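Local structure of glycerol dehydrogenase (Bacillus coagulans, 6CSJ) at residues V297-D311 / I352-W366. The protein probably oxidises glycerol to dihydroxyacetone with NAD+, as a polyol dehydrogenase of the iron-containing alcohol dehydrogenase family, here as a double mutant with acquired D-lactate dehydrogenase activity. The protein carries 2 engineered substitutions. Sequence-based numbering, arbitrary orientation.
Sequences VSFCLSVGLPVTLGD and IVTADSVGRYYKEKW
Val-297 sets its CG1 against Tyr-362 CB at 3.8 Å, the two side chains crossing at about a right angle, and the same methyl leans obliquely on the Trp-366 ring. CG1 gets there by lying anti to its own backbone N (chi1 175°). One turn on, Leu-301 divides its branches: CD1 meets the indole edge in plane, 3.9 Å from Trp-366 CE3, while CD2 packs on Lys-363 CG. Past the helix end the chain closes in on Gly-359, whose CA-H points at Val-307 O (CA to O 3.3 Å); a side chain there would collide with Val-307 O and with Thr-308 CG2. Asp-356 OD1 accepts the N-H of Leu-309 on its anti lone pair (N to OD1 2.9 Å). Thr-308 OG1 accepts from Asp-311 N, an ST motif. That turn presents Asp-311, whose OD2 accepts the N-H of Val-307 (N to OD2 3.0 Å, nearly straight at 167°) while OD1 forms a salt bridge, weak as a hydrogen bond, with Lys-363 NZ at 2.9 Å; the lysine chain bends at chi3 (62°) to bring NZ there. An alanine at Asp-311 would probably leave the lysine ammonium without its counter-charge and Val-307 N without its acceptor. The contact joins helix 290-303 and its following loop to the C-terminal helix 345-365 in the all-helical part of the chain; helix 271-285 packs on both through Leu-280 and Ile-284, and helix 162-173 meets Phe-299 and Leu-305.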
# COMPACT_ATOMS: atom_id res chain seq x y z
N VAL A 297 -13.31 -14.70 -4.44
CA VAL A 297 -13.08 -14.95 -5.86
C VAL A 297 -14.10 -14.17 -6.70
O VAL A 297 -13.75 -13.59 -7.73
CB VAL A 297 -13.15 -16.46 -6.21
CG1 VAL A 297 -13.04 -16.68 -7.72
CG2 VAL A 297 -12.03 -17.22 -5.48
N SER A 298 -15.35 -14.15 -6.23
CA SER A 298 -16.44 -13.43 -6.89
C SER A 298 -16.16 -11.92 -6.96
O SER A 298 -16.28 -11.30 -8.02
CB SER A 298 -17.76 -13.68 -6.17
OG SER A 298 -18.83 -12.98 -6.79
N PHE A 299 -15.78 -11.34 -5.82
CA PHE A 299 -15.39 -9.94 -5.79
C PHE A 299 -14.24 -9.65 -6.76
O PHE A 299 -14.30 -8.67 -7.51
CB PHE A 299 -14.99 -9.49 -4.38
CG PHE A 299 -14.35 -8.15 -4.36
CD1 PHE A 299 -15.12 -7.02 -4.59
CD2 PHE A 299 -12.97 -8.00 -4.21
CE1 PHE A 299 -14.54 -5.75 -4.62
CE2 PHE A 299 -12.38 -6.75 -4.24
CZ PHE A 299 -13.16 -5.62 -4.44
N CYS A 300 -13.20 -10.49 -6.75
CA CYS A 300 -12.03 -10.29 -7.62
C CYS A 300 -12.42 -10.33 -9.10
O CYS A 300 -12.00 -9.48 -9.88
CB CYS A 300 -10.93 -11.32 -7.32
SG CYS A 300 -10.05 -11.12 -5.74
N LEU A 301 -13.25 -11.30 -9.48
CA LEU A 301 -13.75 -11.37 -10.87
C LEU A 301 -14.60 -10.15 -11.25
O LEU A 301 -14.50 -9.68 -12.37
CB LEU A 301 -14.53 -12.66 -11.12
CG LEU A 301 -13.70 -13.93 -11.06
CD1 LEU A 301 -14.61 -15.15 -11.08
CD2 LEU A 301 -12.68 -14.00 -12.20
N SER A 302 -15.39 -9.62 -10.31
CA SER A 302 -16.23 -8.45 -10.59
C SER A 302 -15.43 -7.18 -10.88
O SER A 302 -15.87 -6.38 -11.68
CB SER A 302 -17.22 -8.18 -9.44
OG SER A 302 -16.60 -7.57 -8.32
N VAL A 303 -14.27 -7.01 -10.24
CA VAL A 303 -13.44 -5.79 -10.42
C VAL A 303 -12.19 -5.97 -11.27
O VAL A 303 -11.51 -4.99 -11.56
CB VAL A 303 -13.05 -5.13 -9.07
CG1 VAL A 303 -14.29 -4.72 -8.30
CG2 VAL A 303 -12.17 -6.03 -8.21
N GLY A 304 -11.87 -7.21 -11.66
CA GLY A 304 -10.73 -7.49 -12.55
C GLY A 304 -9.42 -7.77 -11.84
O GLY A 304 -8.36 -7.54 -12.40
N LEU A 305 -9.49 -8.27 -10.61
CA LEU A 305 -8.31 -8.72 -9.87
C LEU A 305 -7.99 -10.17 -10.25
O LEU A 305 -8.89 -10.95 -10.55
CB LEU A 305 -8.56 -8.61 -8.36
CG LEU A 305 -8.51 -7.19 -7.78
CD1 LEU A 305 -8.98 -7.19 -6.34
CD2 LEU A 305 -7.11 -6.59 -7.89
N PRO A 306 -6.70 -10.55 -10.23
CA PRO A 306 -6.32 -11.92 -10.60
C PRO A 306 -6.69 -12.98 -9.54
O PRO A 306 -6.55 -12.73 -8.34
CB PRO A 306 -4.79 -11.82 -10.75
CG PRO A 306 -4.40 -10.71 -9.85
CD PRO A 306 -5.52 -9.72 -9.93
N VAL A 307 -7.20 -14.12 -10.01
CA VAL A 307 -7.47 -15.30 -9.15
C VAL A 307 -6.75 -16.59 -9.62
O VAL A 307 -7.03 -17.67 -9.12
CB VAL A 307 -8.99 -15.57 -9.02
CG1 VAL A 307 -9.68 -14.37 -8.39
CG2 VAL A 307 -9.63 -15.92 -10.37
N THR A 308 -5.84 -16.47 -10.58
CA THR A 308 -5.00 -17.57 -11.02
C THR A 308 -3.58 -17.06 -11.28
O THR A 308 -3.36 -15.85 -11.37
CB THR A 308 -5.53 -18.21 -12.32
OG1 THR A 308 -5.41 -17.28 -13.41
CG2 THR A 308 -6.98 -18.63 -12.18
N LEU A 309 -2.65 -18.00 -11.40
CA LEU A 309 -1.29 -17.69 -11.85
C LEU A 309 -1.29 -17.19 -13.29
O LEU A 309 -0.51 -16.30 -13.63
CB LEU A 309 -0.38 -18.91 -11.69
CG LEU A 309 -0.09 -19.28 -10.24
CD1 LEU A 309 0.53 -20.67 -10.17
CD2 LEU A 309 0.81 -18.24 -9.57
N GLY A 310 -2.17 -17.74 -14.12
CA GLY A 310 -2.43 -17.22 -15.47
C GLY A 310 -2.74 -15.74 -15.50
O GLY A 310 -2.16 -15.00 -16.29
N ASP A 311 -3.63 -15.29 -14.61
CA ASP A 311 -3.99 -13.87 -14.52
C ASP A 311 -2.80 -12.96 -14.14
O ASP A 311 -2.83 -11.76 -14.41
CB ASP A 311 -5.13 -13.63 -13.50
CG ASP A 311 -6.45 -14.28 -13.90
OD1 ASP A 311 -6.62 -14.70 -15.07
OD2 ASP A 311 -7.35 -14.36 -13.03
N ILE A 352 -0.57 -22.53 -3.01
CA ILE A 352 -0.43 -21.73 -4.22
C ILE A 352 -1.03 -22.44 -5.44
O ILE A 352 -1.85 -21.85 -6.16
CB ILE A 352 1.06 -21.33 -4.46
CG1 ILE A 352 1.49 -20.33 -3.37
CG2 ILE A 352 1.27 -20.71 -5.85
CD1 ILE A 352 2.99 -20.18 -3.21
N VAL A 353 -0.65 -23.69 -5.65
CA VAL A 353 -1.12 -24.43 -6.82
C VAL A 353 -2.62 -24.70 -6.71
O VAL A 353 -3.35 -24.63 -7.71
CB VAL A 353 -0.32 -25.74 -7.03
CG1 VAL A 353 -0.92 -26.61 -8.14
CG2 VAL A 353 1.13 -25.41 -7.34
N THR A 354 -3.09 -24.97 -5.49
CA THR A 354 -4.51 -25.21 -5.25
C THR A 354 -5.32 -23.91 -5.37
O THR A 354 -6.46 -23.93 -5.87
CB THR A 354 -4.74 -25.93 -3.90
OG1 THR A 354 -4.00 -27.16 -3.90
CG2 THR A 354 -6.22 -26.23 -3.67
N ALA A 355 -4.75 -22.78 -4.95
CA ALA A 355 -5.39 -21.48 -5.18
C ALA A 355 -5.61 -21.24 -6.68
O ALA A 355 -6.69 -20.80 -7.09
CB ALA A 355 -4.56 -20.36 -4.58
N ASP A 356 -4.58 -21.54 -7.47
CA ASP A 356 -4.67 -21.49 -8.93
C ASP A 356 -5.77 -22.43 -9.47
O ASP A 356 -6.54 -22.02 -10.33
CB ASP A 356 -3.31 -21.79 -9.57
CG ASP A 356 -3.37 -21.83 -11.08
OD1 ASP A 356 -3.38 -20.76 -11.73
OD2 ASP A 356 -3.42 -22.95 -11.63
N SER A 357 -5.85 -23.66 -8.95
CA SER A 357 -6.91 -24.60 -9.35
C SER A 357 -8.31 -24.10 -8.96
O SER A 357 -9.23 -24.20 -9.76
CB SER A 357 -6.70 -26.01 -8.76
OG SER A 357 -5.39 -26.52 -9.03
N VAL A 358 -8.45 -23.56 -7.75
CA VAL A 358 -9.73 -22.99 -7.28
C VAL A 358 -10.17 -21.80 -8.16
O VAL A 358 -11.34 -21.69 -8.53
CB VAL A 358 -9.67 -22.58 -5.78
CG1 VAL A 358 -10.84 -21.70 -5.37
CG2 VAL A 358 -9.64 -23.81 -4.89
N GLY A 359 -9.23 -20.93 -8.49
CA GLY A 359 -9.51 -19.79 -9.37
C GLY A 359 -9.96 -20.20 -10.76
O GLY A 359 -10.94 -19.66 -11.28
N ARG A 360 -9.23 -21.15 -11.35
CA ARG A 360 -9.59 -21.70 -12.66
C ARG A 360 -10.97 -22.31 -12.59
O ARG A 360 -11.80 -22.06 -13.45
CB ARG A 360 -8.56 -22.73 -13.16
CG ARG A 360 -7.24 -22.11 -13.61
CD ARG A 360 -6.26 -23.18 -14.07
NE ARG A 360 -6.54 -23.67 -15.43
CZ ARG A 360 -7.27 -24.74 -15.75
NH1 ARG A 360 -7.83 -25.52 -14.82
NH2 ARG A 360 -7.42 -25.05 -17.04
N TYR A 361 -11.22 -23.08 -11.53
CA TYR A 361 -12.50 -23.76 -11.33
C TYR A 361 -13.68 -22.79 -11.33
O TYR A 361 -14.66 -23.03 -12.03
CB TYR A 361 -12.49 -24.60 -10.03
CG TYR A 361 -13.83 -25.18 -9.65
CD1 TYR A 361 -14.28 -26.40 -10.19
CD2 TYR A 361 -14.68 -24.51 -8.76
CE1 TYR A 361 -15.52 -26.92 -9.85
CE2 TYR A 361 -15.91 -25.02 -8.42
CZ TYR A 361 -16.33 -26.23 -8.97
OH TYR A 361 -17.56 -26.73 -8.61
N TYR A 362 -13.57 -21.71 -10.56
CA TYR A 362 -14.66 -20.72 -10.46
C TYR A 362 -14.81 -19.82 -11.69
O TYR A 362 -15.93 -19.47 -12.06
CB TYR A 362 -14.56 -19.90 -9.16
CG TYR A 362 -15.00 -20.69 -7.94
CD1 TYR A 362 -16.34 -21.08 -7.80
CD2 TYR A 362 -14.10 -21.03 -6.94
CE1 TYR A 362 -16.76 -21.80 -6.69
CE2 TYR A 362 -14.52 -21.75 -5.82
CZ TYR A 362 -15.84 -22.13 -5.70
OH TYR A 362 -16.25 -22.84 -4.61
N LYS A 363 -13.71 -19.47 -12.35
CA LYS A 363 -13.77 -18.79 -13.65
C LYS A 363 -14.56 -19.58 -14.70
O LYS A 363 -15.37 -19.02 -15.43
CB LYS A 363 -12.38 -18.49 -14.20
CG LYS A 363 -11.80 -17.19 -13.66
CD LYS A 363 -10.35 -17.00 -14.09
CE LYS A 363 -10.12 -16.90 -15.58
NZ LYS A 363 -8.69 -16.57 -15.72
N GLU A 364 -14.32 -20.89 -14.76
CA GLU A 364 -15.00 -21.75 -15.73
C GLU A 364 -16.47 -21.96 -15.34
O GLU A 364 -17.33 -21.96 -16.20
CB GLU A 364 -14.28 -23.10 -15.85
CG GLU A 364 -14.10 -23.64 -17.26
CD GLU A 364 -12.79 -24.41 -17.45
OE1 GLU A 364 -12.60 -25.46 -16.79
OE2 GLU A 364 -11.95 -23.96 -18.24
N LYS A 365 -16.74 -22.11 -14.05
CA LYS A 365 -18.10 -22.34 -13.55
C LYS A 365 -19.01 -21.10 -13.60
O LYS A 365 -20.22 -21.27 -13.69
CB LYS A 365 -18.06 -22.91 -12.13
CG LYS A 365 -19.41 -23.31 -11.56
CD LYS A 365 -19.29 -24.13 -10.30
CE LYS A 365 -20.64 -24.56 -9.79
NZ LYS A 365 -21.29 -23.50 -8.98
N TRP A 366 -18.45 -19.88 -13.56
CA TRP A 366 -19.26 -18.64 -13.52
C TRP A 366 -19.24 -17.80 -14.81
O TRP A 366 -18.71 -18.18 -15.86
CB TRP A 366 -18.80 -17.78 -12.33
CG TRP A 366 -19.16 -18.34 -10.97
CD1 TRP A 366 -20.14 -19.24 -10.68
CD2 TRP A 366 -18.56 -17.99 -9.71
NE1 TRP A 366 -20.19 -19.48 -9.33
CE2 TRP A 366 -19.23 -18.72 -8.71
CE3 TRP A 366 -17.51 -17.14 -9.33
CZ2 TRP A 366 -18.89 -18.65 -7.35
CZ3 TRP A 366 -17.18 -17.05 -7.96
CH2 TRP A 366 -17.86 -17.81 -6.99
OXT TRP A 366 -19.82 -16.71 -14.85